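Local coordinates for condensin complex subunit 3 (Schizosaccharomyces pombe, PDB 5OQR), which serves as the HEAT-repeat regulatory subunit of condensin, the complex required to convert interphase chromatin into condensed, mitotic-like chromosomes, at residues Q301-L306 / K332-V337; Y341-Q346 / E364-I369; Y347-L350 / S354-D357; E358-I363 / D399-L404; R382-S387 / I406-K411. One frame throughout, in Å; residues are numbered along the deposited sequence.

Interaction 1: Q301-L306 / K332-V337; sequences QFWLEL and KMPEVV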
# COMPACT_ATOMS: atom_id res chain seq x y z
N GLN A 301 -26.07 26.93 -18.51
CA GLN A 301 -25.55 26.15 -19.63
C GLN A 301 -24.79 24.93 -19.16
O GLN A 301 -24.90 23.85 -19.74
CB GLN A 301 -24.65 27.04 -20.50
CG GLN A 301 -23.98 26.33 -21.68
CD GLN A 301 -22.70 27.01 -22.11
OE1 GLN A 301 -22.20 27.91 -21.44
NE2 GLN A 301 -22.16 26.58 -23.24
N PHE A 302 -24.00 25.08 -18.09
CA PHE A 302 -23.19 23.97 -17.60
C PHE A 302 -24.06 22.77 -17.25
O PHE A 302 -23.69 21.62 -17.54
CB PHE A 302 -22.38 24.42 -16.39
CG PHE A 302 -21.57 23.33 -15.75
CD1 PHE A 302 -20.24 23.15 -16.09
CD2 PHE A 302 -22.13 22.50 -14.80
CE1 PHE A 302 -19.49 22.15 -15.50
CE2 PHE A 302 -21.39 21.50 -14.21
CZ PHE A 302 -20.07 21.33 -14.56
N TRP A 303 -25.21 23.01 -16.63
CA TRP A 303 -26.05 21.92 -16.15
C TRP A 303 -26.95 21.33 -17.23
O TRP A 303 -27.43 20.21 -17.06
CB TRP A 303 -26.91 22.42 -14.98
CG TRP A 303 -26.08 22.97 -13.88
CD1 TRP A 303 -25.76 24.28 -13.67
CD2 TRP A 303 -25.45 22.23 -12.84
NE1 TRP A 303 -24.97 24.40 -12.56
CE2 TRP A 303 -24.76 23.15 -12.03
CE3 TRP A 303 -25.40 20.87 -12.51
CZ2 TRP A 303 -24.03 22.76 -10.91
CZ3 TRP A 303 -24.67 20.49 -11.40
CH2 TRP A 303 -24.00 21.43 -10.61
N LEU A 304 -27.17 22.05 -18.33
CA LEU A 304 -27.99 21.53 -19.41
C LEU A 304 -27.18 20.72 -20.43
O LEU A 304 -27.78 20.00 -21.23
CB LEU A 304 -28.70 22.68 -20.13
CG LEU A 304 -29.49 23.63 -19.23
CD1 LEU A 304 -30.09 24.76 -20.05
CD2 LEU A 304 -30.58 22.88 -18.47
N GLU A 305 -25.86 20.83 -20.40
CA GLU A 305 -24.97 20.10 -21.29
C GLU A 305 -24.01 19.23 -20.49
O GLU A 305 -22.82 19.15 -20.78
CB GLU A 305 -24.20 21.06 -22.19
CG GLU A 305 -25.08 21.87 -23.13
CD GLU A 305 -24.32 23.00 -23.80
OE1 GLU A 305 -24.73 24.17 -23.64
OE2 GLU A 305 -23.30 22.72 -24.47
N LEU A 306 -24.52 18.56 -19.46
CA LEU A 306 -23.67 17.78 -18.57
C LEU A 306 -23.06 16.58 -19.29
O LEU A 306 -23.68 15.97 -20.17
CB LEU A 306 -24.46 17.30 -17.36
CG LEU A 306 -24.72 18.33 -16.26
CD1 LEU A 306 -25.71 17.80 -15.25
CD2 LEU A 306 -23.42 18.72 -15.56
N LYS A 332 -22.35 28.76 -5.79
CA LYS A 332 -22.37 28.46 -7.22
C LYS A 332 -23.08 27.14 -7.52
O LYS A 332 -23.45 26.90 -8.67
CB LYS A 332 -20.95 28.40 -7.76
CG LYS A 332 -20.16 29.67 -7.49
CD LYS A 332 -18.78 29.61 -8.11
CE LYS A 332 -17.97 30.83 -7.74
NZ LYS A 332 -16.75 30.97 -8.58
N MET A 333 -23.29 26.30 -6.52
CA MET A 333 -24.04 25.08 -6.72
C MET A 333 -25.54 25.37 -6.68
O MET A 333 -25.98 26.28 -5.97
CB MET A 333 -23.69 24.05 -5.65
CG MET A 333 -22.26 23.53 -5.73
SD MET A 333 -21.93 22.55 -7.20
CE MET A 333 -21.24 23.78 -8.31
N PRO A 334 -26.34 24.62 -7.43
CA PRO A 334 -27.74 24.98 -7.61
C PRO A 334 -28.59 24.62 -6.41
O PRO A 334 -28.23 23.79 -5.57
CB PRO A 334 -28.15 24.16 -8.84
CG PRO A 334 -27.30 22.96 -8.77
CD PRO A 334 -25.98 23.40 -8.18
N GLU A 335 -29.75 25.27 -6.34
CA GLU A 335 -30.75 24.92 -5.35
C GLU A 335 -31.41 23.60 -5.73
O GLU A 335 -31.38 23.17 -6.89
CB GLU A 335 -31.80 26.03 -5.24
CG GLU A 335 -31.21 27.41 -4.98
CD GLU A 335 -31.24 27.80 -3.52
OE1 GLU A 335 -32.35 27.96 -2.97
OE2 GLU A 335 -30.16 27.92 -2.91
N VAL A 336 -32.02 22.95 -4.74
CA VAL A 336 -32.62 21.64 -4.97
C VAL A 336 -33.67 21.71 -6.06
O VAL A 336 -33.87 20.74 -6.81
CB VAL A 336 -33.20 21.08 -3.66
CG1 VAL A 336 -32.11 20.91 -2.62
CG2 VAL A 336 -34.28 21.99 -3.15
N VAL A 337 -34.37 22.84 -6.18
CA VAL A 337 -35.38 22.99 -7.23
C VAL A 337 -34.73 22.82 -8.60
O VAL A 337 -35.21 22.05 -9.44
CB VAL A 337 -36.08 24.35 -7.10
CG1 VAL A 337 -37.06 24.57 -8.25
CG2 VAL A 337 -36.81 24.45 -5.77

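Interaction 2: Y341-Q346 / E364-I369; sequences YYIERQ and EQLLYI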
# COMPACT_ATOMS: atom_id res chain seq x y z
N TYR A 341 -34.75 19.56 -11.29
CA TYR A 341 -34.97 19.76 -12.71
C TYR A 341 -33.83 19.18 -13.53
O TYR A 341 -34.06 18.50 -14.54
CB TYR A 341 -35.14 21.26 -12.98
CG TYR A 341 -35.17 21.65 -14.44
CD1 TYR A 341 -34.20 22.48 -14.97
CD2 TYR A 341 -36.18 21.20 -15.28
CE1 TYR A 341 -34.23 22.85 -16.30
CE2 TYR A 341 -36.21 21.56 -16.61
CZ TYR A 341 -35.24 22.39 -17.12
OH TYR A 341 -35.26 22.76 -18.44
N TYR A 342 -32.58 19.42 -13.12
CA TYR A 342 -31.44 18.89 -13.86
C TYR A 342 -31.45 17.37 -13.89
O TYR A 342 -31.11 16.75 -14.91
CB TYR A 342 -30.13 19.39 -13.25
CG TYR A 342 -29.98 20.89 -13.22
CD1 TYR A 342 -30.49 21.68 -14.25
CD2 TYR A 342 -29.32 21.52 -12.18
CE1 TYR A 342 -30.35 23.05 -14.22
CE2 TYR A 342 -29.18 22.89 -12.14
CZ TYR A 342 -29.69 23.65 -13.17
OH TYR A 342 -29.55 25.02 -13.13
N ILE A 343 -31.82 16.74 -12.77
CA ILE A 343 -31.91 15.28 -12.73
C ILE A 343 -32.99 14.80 -13.70
O ILE A 343 -32.80 13.80 -14.41
CB ILE A 343 -32.19 14.81 -11.29
CG1 ILE A 343 -30.97 15.08 -10.41
CG2 ILE A 343 -32.54 13.32 -11.26
CD1 ILE A 343 -31.19 14.83 -8.93
N GLU A 344 -34.13 15.49 -13.75
CA GLU A 344 -35.24 15.01 -14.56
C GLU A 344 -34.96 15.15 -16.05
O GLU A 344 -35.39 14.30 -16.84
CB GLU A 344 -36.52 15.73 -14.17
CG GLU A 344 -36.99 15.35 -12.77
CD GLU A 344 -38.50 15.27 -12.65
OE1 GLU A 344 -39.12 16.30 -12.35
OE2 GLU A 344 -39.05 14.16 -12.86
N ARG A 345 -34.25 16.20 -16.47
CA ARG A 345 -33.78 16.26 -17.85
C ARG A 345 -32.93 15.04 -18.18
O ARG A 345 -33.01 14.51 -19.29
CB ARG A 345 -32.97 17.53 -18.09
CG ARG A 345 -33.75 18.82 -17.96
CD ARG A 345 -32.90 20.01 -18.38
NE ARG A 345 -32.78 20.14 -19.83
CZ ARG A 345 -31.70 19.84 -20.55
NH1 ARG A 345 -30.60 19.38 -19.97
NH2 ARG A 345 -31.73 20.00 -21.87
N GLN A 346 -32.11 14.59 -17.23
CA GLN A 346 -31.20 13.50 -17.49
C GLN A 346 -31.92 12.16 -17.61
O GLN A 346 -31.47 11.28 -18.34
CB GLN A 346 -30.14 13.44 -16.39
CG GLN A 346 -28.79 12.90 -16.85
CD GLN A 346 -28.14 13.77 -17.91
OE1 GLN A 346 -27.63 13.26 -18.91
NE2 GLN A 346 -28.16 15.08 -17.71
N GLU A 364 -25.92 9.74 -11.13
CA GLU A 364 -25.21 9.36 -9.91
C GLU A 364 -24.56 10.57 -9.25
O GLU A 364 -24.70 10.79 -8.05
CB GLU A 364 -24.16 8.30 -10.25
CG GLU A 364 -23.45 7.71 -9.06
CD GLU A 364 -22.51 6.59 -9.46
OE1 GLU A 364 -21.43 6.47 -8.85
OE2 GLU A 364 -22.86 5.83 -10.39
N GLN A 365 -23.86 11.39 -10.04
CA GLN A 365 -23.21 12.57 -9.49
C GLN A 365 -24.22 13.55 -8.92
O GLN A 365 -23.98 14.16 -7.86
CB GLN A 365 -22.35 13.24 -10.56
CG GLN A 365 -21.27 12.35 -11.15
CD GLN A 365 -20.51 11.57 -10.09
OE1 GLN A 365 -20.13 12.12 -9.06
NE2 GLN A 365 -20.30 10.29 -10.34
N LEU A 366 -25.36 13.73 -9.59
CA LEU A 366 -26.35 14.68 -9.11
C LEU A 366 -26.98 14.21 -7.81
O LEU A 366 -27.28 15.03 -6.93
CB LEU A 366 -27.43 14.89 -10.18
CG LEU A 366 -26.97 15.52 -11.50
CD1 LEU A 366 -28.15 15.66 -12.44
CD2 LEU A 366 -26.30 16.86 -11.27
N LEU A 367 -27.19 12.91 -7.66
CA LEU A 367 -27.71 12.38 -6.40
C LEU A 367 -26.72 12.60 -5.27
O LEU A 367 -27.11 12.89 -4.13
CB LEU A 367 -28.03 10.90 -6.55
CG LEU A 367 -29.22 10.58 -7.45
CD1 LEU A 367 -29.26 9.10 -7.80
CD2 LEU A 367 -30.52 10.99 -6.78
N TYR A 368 -25.42 12.47 -5.55
CA TYR A 368 -24.41 12.74 -4.53
C TYR A 368 -24.46 14.19 -4.08
O TYR A 368 -24.37 14.48 -2.88
CB TYR A 368 -23.02 12.39 -5.05
CG TYR A 368 -22.66 10.93 -4.94
CD1 TYR A 368 -22.78 10.25 -3.74
CD2 TYR A 368 -22.20 10.22 -6.04
CE1 TYR A 368 -22.45 8.91 -3.63
CE2 TYR A 368 -21.87 8.89 -5.95
CZ TYR A 368 -22.00 8.24 -4.74
OH TYR A 368 -21.67 6.90 -4.64
N ILE A 369 -24.59 15.12 -5.03
CA ILE A 369 -24.76 16.52 -4.66
C ILE A 369 -26.00 16.70 -3.81
O ILE A 369 -26.00 17.47 -2.84
CB ILE A 369 -24.81 17.40 -5.93
CG1 ILE A 369 -23.50 17.27 -6.71
CG2 ILE A 369 -25.06 18.85 -5.56
CD1 ILE A 369 -23.56 17.83 -8.11

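Interaction 3: Y347-L350 / S354-D357; sequences YVSL and SSYD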
# COMPACT_ATOMS: atom_id res chain seq x y z
N TYR A 347 -33.05 12.00 -16.91
CA TYR A 347 -33.87 10.81 -17.08
C TYR A 347 -34.22 10.59 -18.55
O TYR A 347 -34.25 9.45 -19.03
CB TYR A 347 -35.15 10.91 -16.26
CG TYR A 347 -34.97 10.83 -14.76
CD1 TYR A 347 -34.01 10.02 -14.19
CD2 TYR A 347 -35.79 11.57 -13.92
CE1 TYR A 347 -33.86 9.95 -12.82
CE2 TYR A 347 -35.65 11.51 -12.57
CZ TYR A 347 -34.68 10.70 -12.02
OH TYR A 347 -34.55 10.64 -10.66
N VAL A 348 -34.52 11.68 -19.27
CA VAL A 348 -34.88 11.56 -20.67
C VAL A 348 -33.78 10.84 -21.45
O VAL A 348 -34.05 10.00 -22.30
CB VAL A 348 -35.18 12.95 -21.26
CG1 VAL A 348 -35.48 12.87 -22.75
CG2 VAL A 348 -36.33 13.61 -20.52
N SER A 349 -32.52 11.17 -21.16
CA SER A 349 -31.40 10.56 -21.85
C SER A 349 -31.26 9.07 -21.58
O SER A 349 -30.51 8.40 -22.28
CB SER A 349 -30.10 11.27 -21.46
OG SER A 349 -30.04 12.58 -22.01
N LEU A 350 -31.96 8.54 -20.57
CA LEU A 350 -31.92 7.11 -20.32
C LEU A 350 -32.71 6.31 -21.34
O LEU A 350 -32.46 5.11 -21.50
CB LEU A 350 -32.44 6.81 -18.91
CG LEU A 350 -31.58 7.30 -17.75
CD1 LEU A 350 -32.29 7.02 -16.43
CD2 LEU A 350 -30.21 6.65 -17.76
N SER A 354 -27.69 4.94 -26.68
CA SER A 354 -26.36 5.45 -26.99
C SER A 354 -25.83 6.35 -25.88
O SER A 354 -24.61 6.45 -25.69
CB SER A 354 -26.38 6.20 -28.32
OG SER A 354 -27.41 7.17 -28.34
N SER A 355 -26.72 7.01 -25.14
CA SER A 355 -26.33 7.88 -24.03
C SER A 355 -26.77 7.32 -22.68
O SER A 355 -26.93 8.07 -21.72
CB SER A 355 -26.91 9.28 -24.24
OG SER A 355 -28.31 9.23 -24.45
N TYR A 356 -26.96 6.00 -22.59
CA TYR A 356 -27.47 5.40 -21.37
C TYR A 356 -26.40 5.32 -20.29
O TYR A 356 -26.61 5.77 -19.16
CB TYR A 356 -28.02 4.00 -21.68
CG TYR A 356 -28.55 3.27 -20.47
CD1 TYR A 356 -29.83 3.50 -19.99
CD2 TYR A 356 -27.76 2.33 -19.81
CE1 TYR A 356 -30.31 2.83 -18.89
CE2 TYR A 356 -28.24 1.66 -18.70
CZ TYR A 356 -29.52 1.91 -18.25
OH TYR A 356 -29.99 1.23 -17.15
N ASP A 357 -25.23 4.76 -20.62
CA ASP A 357 -24.19 4.58 -19.61
C ASP A 357 -23.73 5.91 -19.04
O ASP A 357 -23.47 6.02 -17.84
CB ASP A 357 -23.01 3.81 -20.21
CG ASP A 357 -23.34 2.35 -20.48
OD1 ASP A 357 -24.26 1.81 -19.83
OD2 ASP A 357 -22.67 1.74 -21.34

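Interaction 4: E358-I363 / D399-L404; sequences ESCFII and DSLISL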
# COMPACT_ATOMS: atom_id res chain seq x y z
N GLU A 358 -23.60 6.93 -19.89
CA GLU A 358 -23.15 8.23 -19.40
C GLU A 358 -24.19 8.88 -18.50
O GLU A 358 -23.84 9.49 -17.49
CB GLU A 358 -22.81 9.15 -20.58
CG GLU A 358 -21.78 10.21 -20.23
CD GLU A 358 -21.82 11.40 -21.16
OE1 GLU A 358 -22.86 11.61 -21.83
OE2 GLU A 358 -20.81 12.14 -21.22
N SER A 359 -25.47 8.76 -18.86
CA SER A 359 -26.52 9.40 -18.07
C SER A 359 -26.63 8.77 -16.69
O SER A 359 -26.90 9.47 -15.70
CB SER A 359 -27.86 9.32 -18.81
OG SER A 359 -27.91 10.27 -19.86
N CYS A 360 -26.44 7.45 -16.59
CA CYS A 360 -26.41 6.81 -15.28
C CYS A 360 -25.32 7.42 -14.41
O CYS A 360 -25.54 7.69 -13.22
CB CYS A 360 -26.18 5.31 -15.44
SG CYS A 360 -27.59 4.42 -16.12
N PHE A 361 -24.14 7.66 -14.99
CA PHE A 361 -23.05 8.28 -14.24
C PHE A 361 -23.39 9.71 -13.87
O PHE A 361 -23.12 10.15 -12.74
CB PHE A 361 -21.77 8.22 -15.06
CG PHE A 361 -20.55 8.67 -14.31
CD1 PHE A 361 -19.98 7.87 -13.33
CD2 PHE A 361 -19.97 9.90 -14.59
CE1 PHE A 361 -18.86 8.29 -12.65
CE2 PHE A 361 -18.84 10.31 -13.90
CZ PHE A 361 -18.29 9.51 -12.93
N ILE A 362 -24.00 10.46 -14.79
CA ILE A 362 -24.36 11.85 -14.51
C ILE A 362 -25.39 11.91 -13.39
O ILE A 362 -25.26 12.69 -12.44
CB ILE A 362 -24.88 12.53 -15.79
CG1 ILE A 362 -23.77 12.61 -16.83
CG2 ILE A 362 -25.42 13.93 -15.49
CD1 ILE A 362 -24.25 12.95 -18.23
N ILE A 363 -26.45 11.10 -13.49
CA ILE A 363 -27.47 11.07 -12.45
C ILE A 363 -26.84 10.70 -11.11
O ILE A 363 -27.19 11.26 -10.07
CB ILE A 363 -28.60 10.10 -12.85
CG1 ILE A 363 -29.36 10.65 -14.06
CG2 ILE A 363 -29.56 9.87 -11.68
CD1 ILE A 363 -30.27 9.65 -14.72
N ASP A 399 -29.81 -1.16 -10.97
CA ASP A 399 -29.53 -1.45 -9.58
C ASP A 399 -28.55 -0.45 -8.98
O ASP A 399 -28.58 -0.19 -7.77
CB ASP A 399 -28.98 -2.88 -9.44
CG ASP A 399 -28.96 -3.36 -8.00
OD1 ASP A 399 -29.95 -3.11 -7.27
OD2 ASP A 399 -27.96 -3.99 -7.60
N SER A 400 -27.68 0.13 -9.81
CA SER A 400 -26.68 1.07 -9.31
C SER A 400 -27.34 2.32 -8.74
O SER A 400 -26.95 2.79 -7.67
CB SER A 400 -25.71 1.43 -10.43
OG SER A 400 -26.41 1.81 -11.61
N LEU A 401 -28.33 2.87 -9.45
CA LEU A 401 -28.96 4.11 -9.02
C LEU A 401 -30.07 3.89 -8.00
O LEU A 401 -30.41 4.82 -7.27
CB LEU A 401 -29.52 4.86 -10.23
CG LEU A 401 -28.48 5.36 -11.24
CD1 LEU A 401 -29.17 5.90 -12.47
CD2 LEU A 401 -27.60 6.43 -10.62
N ILE A 402 -30.63 2.68 -7.92
CA ILE A 402 -31.70 2.41 -6.97
C ILE A 402 -31.28 2.79 -5.56
O ILE A 402 -32.04 3.41 -4.81
CB ILE A 402 -32.13 0.93 -7.06
CG1 ILE A 402 -32.95 0.70 -8.33
CG2 ILE A 402 -32.94 0.52 -5.82
CD1 ILE A 402 -33.31 -0.75 -8.58
N SER A 403 -30.06 2.41 -5.17
CA SER A 403 -29.62 2.63 -3.80
C SER A 403 -29.54 4.12 -3.48
O SER A 403 -30.04 4.57 -2.44
CB SER A 403 -28.26 1.96 -3.57
OG SER A 403 -28.31 0.60 -3.97
N LEU A 404 -28.90 4.90 -4.35
CA LEU A 404 -28.79 6.33 -4.11
C LEU A 404 -30.14 7.02 -4.12
O LEU A 404 -30.35 7.98 -3.37
CB LEU A 404 -27.86 6.96 -5.15
CG LEU A 404 -26.39 6.55 -5.07
CD1 LEU A 404 -25.62 7.17 -6.22
CD2 LEU A 404 -25.78 6.96 -3.74

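Interaction 5: R382-S387 / I406-K411; sequences RKLLKS and IELLRK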
# COMPACT_ATOMS: atom_id res chain seq x y z
N ARG A 382 -39.95 19.14 -0.92
CA ARG A 382 -41.16 18.45 -1.37
C ARG A 382 -41.07 18.10 -2.85
O ARG A 382 -41.52 17.03 -3.27
CB ARG A 382 -42.38 19.32 -1.10
CG ARG A 382 -42.61 19.61 0.38
CD ARG A 382 -43.00 21.06 0.62
NE ARG A 382 -44.22 21.44 -0.09
CZ ARG A 382 -45.45 21.22 0.35
NH1 ARG A 382 -45.65 20.60 1.51
NH2 ARG A 382 -46.49 21.61 -0.37
N LYS A 383 -40.48 18.99 -3.66
CA LYS A 383 -40.38 18.72 -5.09
C LYS A 383 -39.51 17.50 -5.35
O LYS A 383 -39.92 16.56 -6.04
CB LYS A 383 -39.81 19.94 -5.81
CG LYS A 383 -39.89 19.83 -7.33
CD LYS A 383 -39.02 20.86 -8.02
CE LYS A 383 -39.00 20.63 -9.53
NZ LYS A 383 -38.16 21.62 -10.25
N LEU A 384 -38.29 17.50 -4.80
CA LEU A 384 -37.39 16.38 -5.02
C LEU A 384 -37.99 15.08 -4.51
O LEU A 384 -37.81 14.02 -5.12
CB LEU A 384 -36.05 16.65 -4.33
CG LEU A 384 -34.97 15.59 -4.47
CD1 LEU A 384 -34.70 15.24 -5.93
CD2 LEU A 384 -33.70 16.07 -3.79
N LEU A 385 -38.72 15.13 -3.39
CA LEU A 385 -39.38 13.94 -2.88
C LEU A 385 -40.40 13.41 -3.88
O LEU A 385 -40.47 12.20 -4.14
CB LEU A 385 -40.05 14.26 -1.54
CG LEU A 385 -40.79 13.10 -0.87
CD1 LEU A 385 -39.83 11.97 -0.56
CD2 LEU A 385 -41.48 13.59 0.39
N LYS A 386 -41.20 14.31 -4.46
CA LYS A 386 -42.14 13.90 -5.50
C LYS A 386 -41.41 13.26 -6.67
O LYS A 386 -41.79 12.18 -7.14
CB LYS A 386 -42.94 15.11 -5.98
CG LYS A 386 -44.42 15.02 -5.73
CD LYS A 386 -45.10 16.28 -6.23
CE LYS A 386 -46.60 16.22 -6.06
NZ LYS A 386 -47.18 17.58 -6.03
N SER A 387 -40.36 13.91 -7.16
CA SER A 387 -39.60 13.37 -8.28
C SER A 387 -39.08 11.98 -7.97
O SER A 387 -39.23 11.05 -8.77
CB SER A 387 -38.45 14.32 -8.63
OG SER A 387 -37.71 13.83 -9.74
N ILE A 406 -33.07 5.63 -3.12
CA ILE A 406 -33.73 5.30 -1.86
C ILE A 406 -32.98 5.91 -0.69
O ILE A 406 -33.60 6.27 0.33
CB ILE A 406 -33.86 3.77 -1.74
CG1 ILE A 406 -34.80 3.25 -2.82
CG2 ILE A 406 -34.35 3.38 -0.34
CD1 ILE A 406 -34.93 1.74 -2.89
N GLU A 407 -31.66 6.05 -0.79
CA GLU A 407 -30.90 6.71 0.27
C GLU A 407 -31.26 8.19 0.34
O GLU A 407 -31.43 8.74 1.44
CB GLU A 407 -29.41 6.52 0.02
CG GLU A 407 -28.51 7.20 1.04
CD GLU A 407 -27.04 6.96 0.76
OE1 GLU A 407 -26.72 6.14 -0.13
OE2 GLU A 407 -26.20 7.60 1.43
N LEU A 408 -31.37 8.85 -0.81
CA LEU A 408 -31.77 10.25 -0.83
C LEU A 408 -33.22 10.43 -0.39
O LEU A 408 -33.56 11.43 0.24
CB LEU A 408 -31.56 10.82 -2.24
CG LEU A 408 -31.93 12.28 -2.50
CD1 LEU A 408 -31.16 13.22 -1.61
CD2 LEU A 408 -31.68 12.60 -3.96
N LEU A 409 -34.08 9.46 -0.71
CA LEU A 409 -35.45 9.49 -0.22
C LEU A 409 -35.48 9.53 1.30
O LEU A 409 -36.15 10.37 1.90
CB LEU A 409 -36.21 8.28 -0.75
CG LEU A 409 -37.73 8.39 -0.78
CD1 LEU A 409 -38.19 9.24 -1.95
CD2 LEU A 409 -38.36 7.00 -0.84
N ARG A 410 -34.76 8.61 1.94
CA ARG A 410 -34.67 8.60 3.40
C ARG A 410 -34.26 9.96 3.94
O ARG A 410 -34.83 10.44 4.93
CB ARG A 410 -33.67 7.53 3.85
CG ARG A 410 -33.33 7.55 5.34
CD ARG A 410 -34.53 7.21 6.19
NE ARG A 410 -34.23 7.32 7.62
CZ ARG A 410 -34.45 8.41 8.36
NH1 ARG A 410 -34.99 9.50 7.83
NH2 ARG A 410 -34.14 8.40 9.65
N LYS A 411 -33.27 10.59 3.32
CA LYS A 411 -32.79 11.88 3.79
C LYS A 411 -33.87 12.94 3.75
O LYS A 411 -33.88 13.85 4.59
CB LYS A 411 -31.58 12.30 2.96
CG LYS A 411 -31.00 13.65 3.30
CD LYS A 411 -30.02 14.08 2.23
CE LYS A 411 -29.68 15.55 2.34
NZ LYS A 411 -28.64 15.81 3.38

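Interaction 1: Q301-L306 / K332-V337
W303 meets P334 and M333 chiefly through its six-membered ring, a CH-pi contact on a face joined to a Met-aromatic contact at the rim, buried within the all-helical solenoid. The proline CG lies 4.1 Å from the centroid of the W303 six-membered ring, 17° off the ring normal and displaced toward the rim. CD of P334 comes lower still, 3.4 Å from W303 CZ2. M333 approaches from another quarter. Its chain, bent at chi2 and chi3, brings SD to 5.4 Å from the same W303 centroid, essentially at ring level. On the face opposite P334 sits F302, its CD2 over the ring centre, so the indole is wedged between its own sequence neighbour and the proline. In the second shell, Y342 stacks on W303, A314 and L366 pack against it, and W303 NE1 makes a weak hydrogen bond to F298 O that may help fix the ring's rotation. The rim is completed by the M333 methyl, whose CE lies in the indole plane 3.9 Å from W303 CZ2.

Interaction 2: Y341-Q346 / E364-I369
I343 and L366 mark the closest backbone approach of two antiparallel helical segments, their CA atoms 6.7 Å apart. The short axes pass 10.1 Å from each other with an angle of 162° between their directions, the arrangement expected of an alpha-helical hairpin, here formed by consecutive helices 336-348 and 356-372. Across this seam the side chains of I343 and L366 lie side by side, pointing opposite ways, rather than meeting end-on. I343 CG1 does most of the touching, 3.5 Å from L366 CD1 and 3.6 Å from L366 CB. Because CG1 stands anti to the carbonyl carbon (chi1 -68°), it is this branch that lies along the leucine. L366 CD1 also reaches inward to the helix surface, 3.8 Å from I343 CA and 4.0 Å from the carbonyl carbon of Y342. I343 CD1 only grazes L367 CD2. The Y342 ring leads away from the seam, its OH hydrogen-bonded to E300. Around this apolar core, the hairpin's second helix packs on helix 399-412 through L367, which touches L404, H405 and L408, and on helix 308-324 through Q365 and I369.

Interaction 3: Y347-L350 / S354-D357
S349 and S355 supply the polar half of this contact, which closes the short turn between helices 336-348 and 356-372. S355 OG donates a hydrogen bond of 3.2 Å to S349 O, lying in the carbonyl plane on a lone pair, with a C=O...donor angle of 132°. The hydroxyl is turned to that acceptor by a first torsion of 53°, which places OG between the backbone N and the carbonyl carbon. D352 O, within the turn, offers the same hydroxyl a weak second partner. Although S355 occupies the N-cap position of the helix that follows, its side chain makes no capping bond there. The apolar half belongs to L350 and Y356, whose side chains meet aslant. L350 CD2 rests 3.9 Å from Y356 CD1 and 4.0 Å from Y356 CE1, to one side of the ring plane and outside the CD1-CE1 bond. Mixed in character is the approach of L350 O, which comes in at the edge, in the Y356 ring plane, 3.4 Å from CD1. An edge carrying partly positive C-H groups is the compatible surface for a carbonyl oxygen. Y356 also touches P398. The chemistry thus implies a turn held by one side-chain-to-backbone bond and by apolar packing beside it: the serine bond ties the backbone just after helix 336-348 to the residue that precedes helix 356-372, while leucine and tyrosine pack at this partly exposed corner.

Interaction 4: E358-I363 / D399-L404
L401 points its forked end at C360 and I363, linking helix 356-372 to segment 399-404, part of HEAT repeat 6. The I363 and L401 side chains cross at about a right angle. In this crossing, I363 CG2 lies equally near both methyls of the fork, 4.1 Å from L401 CD1 and 4.1 Å from L401 CD2. The same leucine methyls run down to the opposing backbone, with CD1 of L401 settling 4.0 Å from C360 CA. With L401 CG anti to the carbonyl carbon (chi1 -65°), the branch extends across the gap between the helices, whose nearest CA atoms, those of C360 and L401, are 7.3 Å apart. C360 contributes its sulfur more loosely, SG standing 4.2 Å from L401 CD1. Further along the same interface L401 and L404 both touch E364, while I402 turns to helix 457-471. The packing involves no polar bond across the segments; L401 CD2 also lies 3.5 Å from C360 O.

Interaction 5: R382-S387 / I406-K411
L385 and L409 lie at the closest backbone approach, with CA atoms 6.5 Å apart, on segments that run roughly antiparallel within helices 378-394 and 399-412, the paired helices of HEAT repeat 6. Two leucine pairs carry the whole contact. In the first, L385 CD1 abuts L409 CD1 at 3.5 Å and stands 4.2 Å from L409 CG, the two side chains crossing at about a right angle. In the second, L384 CD2 and L408 CD2 meet methyl to methyl at 4.0 Å, again nearly perpendicular. All four leucines have CG anti to the backbone N; in L384 (chi1 -179°), with chi2 at 54°, CD1 is turned aside and CD2, nearly anti to CA, becomes the extended methyl that meets L408 CD2. The contact is consequently a set of branched ends touching, without a polar bond between the segments. Charged residues occupy other sides of these helices: E407 forms a salt bridge with a basic side chain of another protein chain, and K411 NZ bonds to L371 O and Q373 O. Among the surrounding helices, L408 packs on L367 and L371 of helix 356-372, L385 on L422 of helix 416-434, and L384 on T340 of helix 336-348.

Four of the five contacts are buried and lack hydrogen bonds across their segments; interaction 3, at a turn on the surface, adds a serine-to-carbonyl bond. Interactions 2 and 3 join the same two helices, mid-length and at their connecting corner, and interaction 4 carries helix 356-372 onward to helix 399-412, which interaction 5 pairs with helix 378-394. Aromatic chemistry dominates interaction 1, whereas branched aliphatic groups fill interactions 2, 4 and 5. The contacts also merge through probable hydrogen bonds: L304 O with R345 NH1 between interactions 1 and 2, Q346 OE1 with S359 OG between 2 and 4, and V337 O with K383 NZ between 1 and 5.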